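Local coordinates for protein tyrosine aminotransferase (Leishmania infantum, PDB 4IX8) that probably catalyses the pyridoxal phosphate-dependent transfer of the amino group of tyrosine to 2-oxoglutarate, at residues Thr49-Asn54 / Tyr174-Asp179; Leu154-Asn159 / Gly304-Gly309; His360-Ser365 / Glu437-His442. All coordinates share one frame; numbering follows the deposited sequence.

From the N terminus, segment 49-54 meets helix 173-181 in interaction 1, which closes a loop of 119 residues between the segments. Helix 145-157 lies inside it and pairs later with helix 304-313 in interaction 2. The first two contacts therefore cross along the chain. They also touch in space, with Val177 CG1 3.9 Å from Leu154 CD2. Both lie within reach of the second subunit. Interaction 3 follows in series, closing a loop of 71 residues between 360-365 and 437-442. It ties the outermost strand 364-365 of the five-stranded sheet, and the turn before it, to C-terminal helix 425-442. Its centre is about 48 Å from that of interaction 2, on the opposite side of the chain's centre.

Interaction 1 of 3, residues Thr49-Asn54 / Tyr174-Asp179; sequences TLQPLN and YKSVCD
The carboxamide of Gln51 turns one face to Ser176. The hydroxyl lies above the amide plane, with OG of Ser176 3.4 Å from CD of Gln51 and 3.1 Å from its OE1. Gln51 is poorly ordered, so this part of the contact is less certain. The second flat group is the peptide carbonyl of Leu50. Ser176 OG donates to Leu50 O at 2.8 Å. It comes in at a C=O...donor angle of 141° and lies 18° from the carbonyl plane. The first torsion of Ser176 (chi1 -79°) sets OG beside its own backbone N and faces it to the incoming chain. A weak hydrogen bond also links this hydroxyl to Pro172 O. CD of Pro52 closes in on Ser176 OG from the next residue, at 3.9 Å. A water accepts from Leu50 N at 2.9 Å and sits close to Ser176 O. Nearby, Lys175 NZ forms a salt bridge to Asp179 OD2, one turn on in the same helix. Leu50 and Gln51 also pack on Arg312 and Gln315 of the second subunit. Gln51 is at the N-cap position, right before helix 52-56. The whole is an extended N-terminal segment laid on helix 173-181 at the subunit interface, consistent with the dimers of class I aminotransferases.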
# COMPACT_ATOMS: atom_id res chain seq x y z
N THR A 49 -10.53 -1.75 12.29
CA THR A 49 -9.99 -2.26 11.04
C THR A 49 -9.68 -3.76 11.17
O THR A 49 -8.70 -4.09 11.81
CB THR A 49 -8.71 -1.53 10.67
OG1 THR A 49 -9.01 -0.15 10.42
CG2 THR A 49 -8.06 -2.18 9.44
N LEU A 50 -10.49 -4.61 10.52
CA LEU A 50 -10.44 -6.07 10.68
C LEU A 50 -10.57 -6.81 9.35
O LEU A 50 -11.41 -6.45 8.50
CB LEU A 50 -11.54 -6.56 11.60
CG LEU A 50 -11.61 -5.82 12.93
CD1 LEU A 50 -12.85 -6.24 13.67
CD2 LEU A 50 -10.36 -6.04 13.80
N GLN A 51 -9.76 -7.85 9.18
CA GLN A 51 -9.85 -8.68 7.99
C GLN A 51 -10.24 -10.10 8.44
O GLN A 51 -9.43 -10.81 9.01
CB GLN A 51 -8.51 -8.67 7.22
CG GLN A 51 -8.57 -9.42 5.88
CD GLN A 51 -9.33 -8.62 4.82
OE1 GLN A 51 -10.47 -8.95 4.48
NE2 GLN A 51 -8.68 -7.58 4.26
N PRO A 52 -11.48 -10.53 8.15
CA PRO A 52 -11.98 -11.77 8.76
C PRO A 52 -11.19 -13.02 8.29
O PRO A 52 -11.01 -13.96 9.08
CB PRO A 52 -13.46 -11.82 8.33
CG PRO A 52 -13.53 -11.01 7.03
CD PRO A 52 -12.26 -10.15 6.96
N LEU A 53 -10.78 -13.01 7.02
CA LEU A 53 -9.93 -14.04 6.40
C LEU A 53 -8.65 -14.27 7.23
O LEU A 53 -8.40 -15.37 7.71
CB LEU A 53 -9.61 -13.66 4.94
CG LEU A 53 -9.08 -14.72 3.95
CD1 LEU A 53 -9.11 -14.23 2.47
CD2 LEU A 53 -7.68 -15.20 4.34
N ASN A 54 -7.83 -13.23 7.36
CA ASN A 54 -6.63 -13.31 8.19
C ASN A 54 -6.94 -13.81 9.62
O ASN A 54 -6.21 -14.61 10.19
CB ASN A 54 -5.93 -11.94 8.26
N TYR A 174 -13.74 -4.99 0.30
CA TYR A 174 -14.68 -3.86 0.27
C TYR A 174 -15.27 -3.64 1.64
O TYR A 174 -15.29 -2.50 2.17
CB TYR A 174 -15.78 -4.08 -0.77
CG TYR A 174 -15.15 -4.06 -2.13
CD1 TYR A 174 -14.93 -2.87 -2.80
CD2 TYR A 174 -14.65 -5.24 -2.70
CE1 TYR A 174 -14.26 -2.84 -4.03
CE2 TYR A 174 -13.99 -5.22 -3.93
CZ TYR A 174 -13.79 -4.03 -4.58
OH TYR A 174 -13.14 -4.00 -5.80
N LYS A 175 -15.64 -4.73 2.28
CA LYS A 175 -16.21 -4.67 3.62
C LYS A 175 -15.18 -4.19 4.63
O LYS A 175 -15.49 -3.40 5.53
CB LYS A 175 -16.74 -6.06 3.99
CG LYS A 175 -17.04 -6.30 5.43
CD LYS A 175 -18.34 -5.80 5.84
CE LYS A 175 -18.70 -6.38 7.20
NZ LYS A 175 -19.53 -5.37 7.89
N SER A 176 -13.95 -4.66 4.48
CA SER A 176 -12.91 -4.32 5.43
C SER A 176 -12.58 -2.86 5.40
O SER A 176 -12.34 -2.29 6.44
CB SER A 176 -11.64 -5.15 5.17
OG SER A 176 -11.82 -6.44 5.71
N VAL A 177 -12.53 -2.27 4.21
CA VAL A 177 -12.21 -0.86 4.03
C VAL A 177 -13.36 0.00 4.51
O VAL A 177 -13.15 0.97 5.23
CB VAL A 177 -11.90 -0.55 2.56
CG1 VAL A 177 -11.82 0.94 2.27
CG2 VAL A 177 -10.64 -1.24 2.17
N CYS A 178 -14.58 -0.38 4.14
CA CYS A 178 -15.75 0.35 4.61
C CYS A 178 -15.77 0.45 6.14
O CYS A 178 -15.90 1.53 6.71
CB CYS A 178 -17.03 -0.34 4.18
SG CYS A 178 -17.45 -0.03 2.45
N ASP A 179 -15.66 -0.69 6.82
CA ASP A 179 -15.72 -0.68 8.27
C ASP A 179 -14.55 0.11 8.85
O ASP A 179 -14.66 0.74 9.89
CB ASP A 179 -15.70 -2.10 8.85
CG ASP A 179 -16.98 -2.90 8.56
OD1 ASP A 179 -18.03 -2.28 8.27
OD2 ASP A 179 -16.93 -4.16 8.61
O HOH W 1 -12.44 -3.35 8.73

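Interaction 2 of 3, residues Leu154-Asn159 / Gly304-Gly309; sequences LTALCN and GDWAVG
A first torsion near trans on each side brings Leu157 and Trp306 together. Chi1 of Trp306 is -173°, which swings the indole out from helix 304-313 toward helix 145-157. Chi1 of Leu157 is -175°, and the branch beyond it reaches over the ring. CD1 of Leu157 stands over one face, 3.8 Å from the centroid of the five-membered ring of Trp306. It lies only 4° off the ring normal, a CH-pi contact. The other methyl, CD2 of Leu157, meets CZ2 of Trp306 on the benzene part at 4.0 Å. CB of Leu157 is nearer still, 3.5 Å from NE1 of Trp306. The indole face therefore meets much of the leucine side chain.

Ala156 works at a different place. Its CB comes to the edge of the indole, near the ring plane, 4.1 Å from Trp306 CD1. The same methyl meets the backbone of the facing helix, with Ala156 CB 3.8 Å from Gly309 C. Here the two chains come close, Ala156 CA and Gly309 CA being 5.1 Å apart. Gly309 has no side chain to stand between them.

In this apolar setting NE1 of Trp306 makes a hydrogen bond to Ala153 O, one turn before Leu157. Pro245 and Ile247, the latter in strand 246-249 of the eight-stranded sheet, pack against the same side chain. The contact joins two helices beside that sheet, consistent with the large domain of class I aminotransferases. Ile40 of the second subunit lies on Leu157, and Ser43 OG of that subunit hydrogen-bonds to Thr155 O.

The chemistry is thus mainly dispersion between methyl groups and an aromatic face. The single indole N-H bond probably fixes how the ring is turned, so that the buried nitrogen is satisfied while its face receives Leu157.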
# COMPACT_ATOMS: atom_id res chain seq x y z
N LEU A 154 -12.99 4.53 -2.44
CA LEU A 154 -14.01 4.73 -1.42
C LEU A 154 -13.76 5.94 -0.54
O LEU A 154 -14.69 6.65 -0.22
CB LEU A 154 -14.11 3.49 -0.56
CG LEU A 154 -15.11 2.41 -0.97
CD1 LEU A 154 -15.26 2.27 -2.44
CD2 LEU A 154 -14.63 1.08 -0.40
N THR A 155 -12.52 6.17 -0.10
CA THR A 155 -12.30 7.21 0.89
C THR A 155 -12.21 8.60 0.23
O THR A 155 -12.20 9.61 0.90
CB THR A 155 -11.02 6.93 1.73
OG1 THR A 155 -9.87 6.94 0.90
CG2 THR A 155 -11.12 5.62 2.39
N ALA A 156 -12.13 8.64 -1.09
CA ALA A 156 -12.18 9.90 -1.84
C ALA A 156 -13.65 10.22 -2.15
O ALA A 156 -13.97 11.35 -2.46
CB ALA A 156 -11.35 9.80 -3.14
N LEU A 157 -14.54 9.25 -1.99
CA LEU A 157 -15.94 9.42 -2.38
C LEU A 157 -16.86 9.63 -1.15
O LEU A 157 -17.80 10.44 -1.17
CB LEU A 157 -16.39 8.18 -3.20
CG LEU A 157 -17.80 8.22 -3.78
CD1 LEU A 157 -17.92 9.25 -4.91
CD2 LEU A 157 -18.14 6.86 -4.27
N CYS A 158 -16.61 8.84 -0.11
CA CYS A 158 -17.52 8.73 1.02
C CYS A 158 -16.95 9.40 2.27
O CYS A 158 -15.73 9.48 2.49
CB CYS A 158 -17.80 7.26 1.38
SG CYS A 158 -18.37 6.29 0.00
N ASN A 159 -17.87 9.88 3.06
CA ASN A 159 -17.59 10.29 4.41
C ASN A 159 -18.16 9.23 5.36
O ASN A 159 -19.06 8.46 4.99
CB ASN A 159 -18.24 11.63 4.71
CG ASN A 159 -17.73 12.77 3.81
OD1 ASN A 159 -16.53 13.02 3.72
ND2 ASN A 159 -18.65 13.51 3.22
N GLY A 304 -15.53 14.73 -11.81
CA GLY A 304 -14.20 15.31 -11.80
C GLY A 304 -13.67 15.48 -10.39
O GLY A 304 -12.48 15.29 -10.14
N ASP A 305 -14.52 15.88 -9.45
CA ASP A 305 -14.08 16.03 -8.09
C ASP A 305 -13.67 14.69 -7.48
O ASP A 305 -12.75 14.64 -6.68
CB ASP A 305 -15.17 16.65 -7.23
CG ASP A 305 -15.56 18.02 -7.68
OD1 ASP A 305 -14.67 18.73 -8.22
OD2 ASP A 305 -16.78 18.37 -7.51
N TRP A 306 -14.33 13.60 -7.87
CA TRP A 306 -13.95 12.28 -7.35
C TRP A 306 -12.52 11.99 -7.80
O TRP A 306 -11.64 11.64 -7.01
CB TRP A 306 -14.92 11.22 -7.86
CG TRP A 306 -14.77 9.82 -7.27
CD1 TRP A 306 -14.07 9.46 -6.16
CD2 TRP A 306 -15.34 8.62 -7.79
NE1 TRP A 306 -14.18 8.10 -5.95
CE2 TRP A 306 -14.96 7.57 -6.94
CE3 TRP A 306 -16.16 8.34 -8.89
CZ2 TRP A 306 -15.36 6.28 -7.15
CZ3 TRP A 306 -16.54 7.04 -9.10
CH2 TRP A 306 -16.16 6.03 -8.23
N ALA A 307 -12.27 12.24 -9.06
CA ALA A 307 -10.96 12.00 -9.63
C ALA A 307 -9.88 12.83 -8.95
O ALA A 307 -8.83 12.33 -8.53
CB ALA A 307 -11.00 12.32 -11.11
N VAL A 308 -10.13 14.12 -8.83
CA VAL A 308 -9.19 15.01 -8.14
C VAL A 308 -8.96 14.51 -6.71
O VAL A 308 -7.81 14.46 -6.25
CB VAL A 308 -9.72 16.49 -8.15
CG1 VAL A 308 -8.98 17.38 -7.12
CG2 VAL A 308 -9.59 17.07 -9.57
N GLY A 309 -10.02 14.07 -6.02
CA GLY A 309 -9.89 13.54 -4.67
C GLY A 309 -8.95 12.34 -4.59
O GLY A 309 -8.05 12.29 -3.74

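Interaction 3 of 3, residues His360-Ser365 / Glu437-His442; sequences HDIGIS and EFCERH
This contact belongs to the seam between the C-terminal helix 425-442 and the turn that leads into edge strand 364-365. Ile362 and Cys439 meet at its middle, with CB of Ile362 3.5 Å from CB of Cys439. Chi1 of Ile362 is 44°, which puts CG1 between the backbone N and the carbonyl carbon. CG2 is then left beside the backbone N, where it meets the helix. This methyl lies 3.7 Å from Cys439 CB. It also meets the carboxylate of Glu440, with OE2 of Glu440 3.7 Å from Ile362 CG2. The Glu440 chain bends at its second torsion and crosses Ile362 at about a right angle.

Strand 364-365 ends the five-stranded sheet within this chain, and helix 425-442 packs beside it. The approach to the strand is an inverse gamma turn centred on Asp361, followed by Gly363 at a phi of 88°, where a CB would press on the carbonyl O of Ile362. Beyond that turn, Ile364 CD1 reaches the sulfur of Cys439 at 4.0 Å. Phe384 and Phe393 also touch the side chain of Cys439, and Ile435 of the same helix lies against Ile364. Asp361 O accepts from Lys443 NZ, just past the helix.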
# COMPACT_ATOMS: atom_id res chain seq x y z
N HIS A 360 -21.97 -37.55 -6.75
CA HIS A 360 -22.38 -38.27 -5.54
C HIS A 360 -23.49 -37.49 -4.84
O HIS A 360 -23.53 -36.26 -4.90
CB HIS A 360 -21.22 -38.42 -4.56
CG HIS A 360 -20.08 -39.23 -5.08
ND1 HIS A 360 -19.06 -38.69 -5.85
CD2 HIS A 360 -19.76 -40.53 -4.90
CE1 HIS A 360 -18.20 -39.64 -6.15
NE2 HIS A 360 -18.60 -40.77 -5.59
N ASP A 361 -24.35 -38.20 -4.13
CA ASP A 361 -25.46 -37.55 -3.45
C ASP A 361 -25.05 -37.10 -2.05
O ASP A 361 -25.48 -37.69 -1.05
CB ASP A 361 -26.65 -38.50 -3.42
CG ASP A 361 -27.90 -37.87 -2.87
OD1 ASP A 361 -28.21 -36.73 -3.25
OD2 ASP A 361 -28.58 -38.51 -2.06
N ILE A 362 -24.23 -36.06 -1.97
CA ILE A 362 -23.57 -35.70 -0.71
C ILE A 362 -23.90 -34.29 -0.24
O ILE A 362 -23.30 -33.80 0.72
CB ILE A 362 -22.03 -35.82 -0.82
CG1 ILE A 362 -21.56 -35.22 -2.14
CG2 ILE A 362 -21.60 -37.29 -0.77
CD1 ILE A 362 -20.10 -34.88 -2.19
N GLY A 363 -24.83 -33.63 -0.93
CA GLY A 363 -25.38 -32.38 -0.43
C GLY A 363 -24.61 -31.14 -0.85
O GLY A 363 -24.74 -30.08 -0.22
N ILE A 364 -23.81 -31.28 -1.91
CA ILE A 364 -23.01 -30.20 -2.48
C ILE A 364 -23.50 -29.86 -3.89
O ILE A 364 -23.51 -30.71 -4.77
CB ILE A 364 -21.51 -30.54 -2.52
CG1 ILE A 364 -20.96 -30.56 -1.11
CG2 ILE A 364 -20.71 -29.51 -3.35
CD1 ILE A 364 -19.61 -31.15 -0.99
N SER A 365 -23.95 -28.63 -4.06
CA SER A 365 -24.32 -28.11 -5.37
C SER A 365 -23.34 -27.00 -5.76
O SER A 365 -22.71 -26.39 -4.90
CB SER A 365 -25.76 -27.58 -5.31
OG SER A 365 -26.12 -26.99 -6.52
N GLU A 437 -15.66 -38.69 0.96
CA GLU A 437 -15.63 -39.59 2.09
C GLU A 437 -16.16 -38.87 3.32
O GLU A 437 -16.90 -39.43 4.11
CB GLU A 437 -14.21 -40.08 2.28
CG GLU A 437 -13.95 -40.84 3.54
CD GLU A 437 -12.47 -40.89 3.79
OE1 GLU A 437 -11.76 -41.32 2.86
OE2 GLU A 437 -12.02 -40.44 4.87
N PHE A 438 -15.79 -37.61 3.47
CA PHE A 438 -16.18 -36.85 4.65
C PHE A 438 -17.69 -36.65 4.73
O PHE A 438 -18.32 -36.79 5.79
CB PHE A 438 -15.47 -35.51 4.64
CG PHE A 438 -15.97 -34.56 5.67
CD1 PHE A 438 -15.55 -34.64 6.97
CD2 PHE A 438 -16.85 -33.58 5.33
CE1 PHE A 438 -15.99 -33.77 7.91
CE2 PHE A 438 -17.29 -32.69 6.28
CZ PHE A 438 -16.86 -32.80 7.57
N CYS A 439 -18.29 -36.34 3.59
CA CYS A 439 -19.72 -36.12 3.53
C CYS A 439 -20.52 -37.39 3.86
O CYS A 439 -21.46 -37.35 4.67
CB CYS A 439 -20.11 -35.59 2.15
SG CYS A 439 -19.70 -33.90 1.92
N GLU A 440 -20.14 -38.52 3.25
CA GLU A 440 -20.87 -39.78 3.45
C GLU A 440 -20.88 -40.15 4.91
O GLU A 440 -21.90 -40.60 5.45
CB GLU A 440 -20.24 -40.92 2.64
CG GLU A 440 -20.23 -40.69 1.13
CD GLU A 440 -21.57 -40.97 0.45
OE1 GLU A 440 -22.59 -41.16 1.15
OE2 GLU A 440 -21.58 -41.00 -0.80
N ARG A 441 -19.76 -39.93 5.56
CA ARG A 441 -19.62 -40.23 6.96
C ARG A 441 -20.54 -39.40 7.87
O ARG A 441 -21.07 -39.93 8.84
CB ARG A 441 -18.16 -40.01 7.35
CG ARG A 441 -17.88 -40.20 8.81
CD ARG A 441 -16.38 -40.29 9.07
NE ARG A 441 -15.70 -39.04 8.72
CZ ARG A 441 -14.82 -38.90 7.73
NH1 ARG A 441 -14.47 -39.93 6.95
NH2 ARG A 441 -14.27 -37.72 7.51
N HIS A 442 -20.75 -38.12 7.54
CA HIS A 442 -21.57 -37.25 8.38
C HIS A 442 -23.06 -37.18 7.98
O HIS A 442 -23.87 -36.59 8.70
CB HIS A 442 -20.98 -35.84 8.38
CG HIS A 442 -19.72 -35.71 9.18
ND1 HIS A 442 -19.73 -35.35 10.52
CD2 HIS A 442 -18.42 -35.87 8.85
CE1 HIS A 442 -18.49 -35.30 10.96
NE2 HIS A 442 -17.67 -35.61 9.97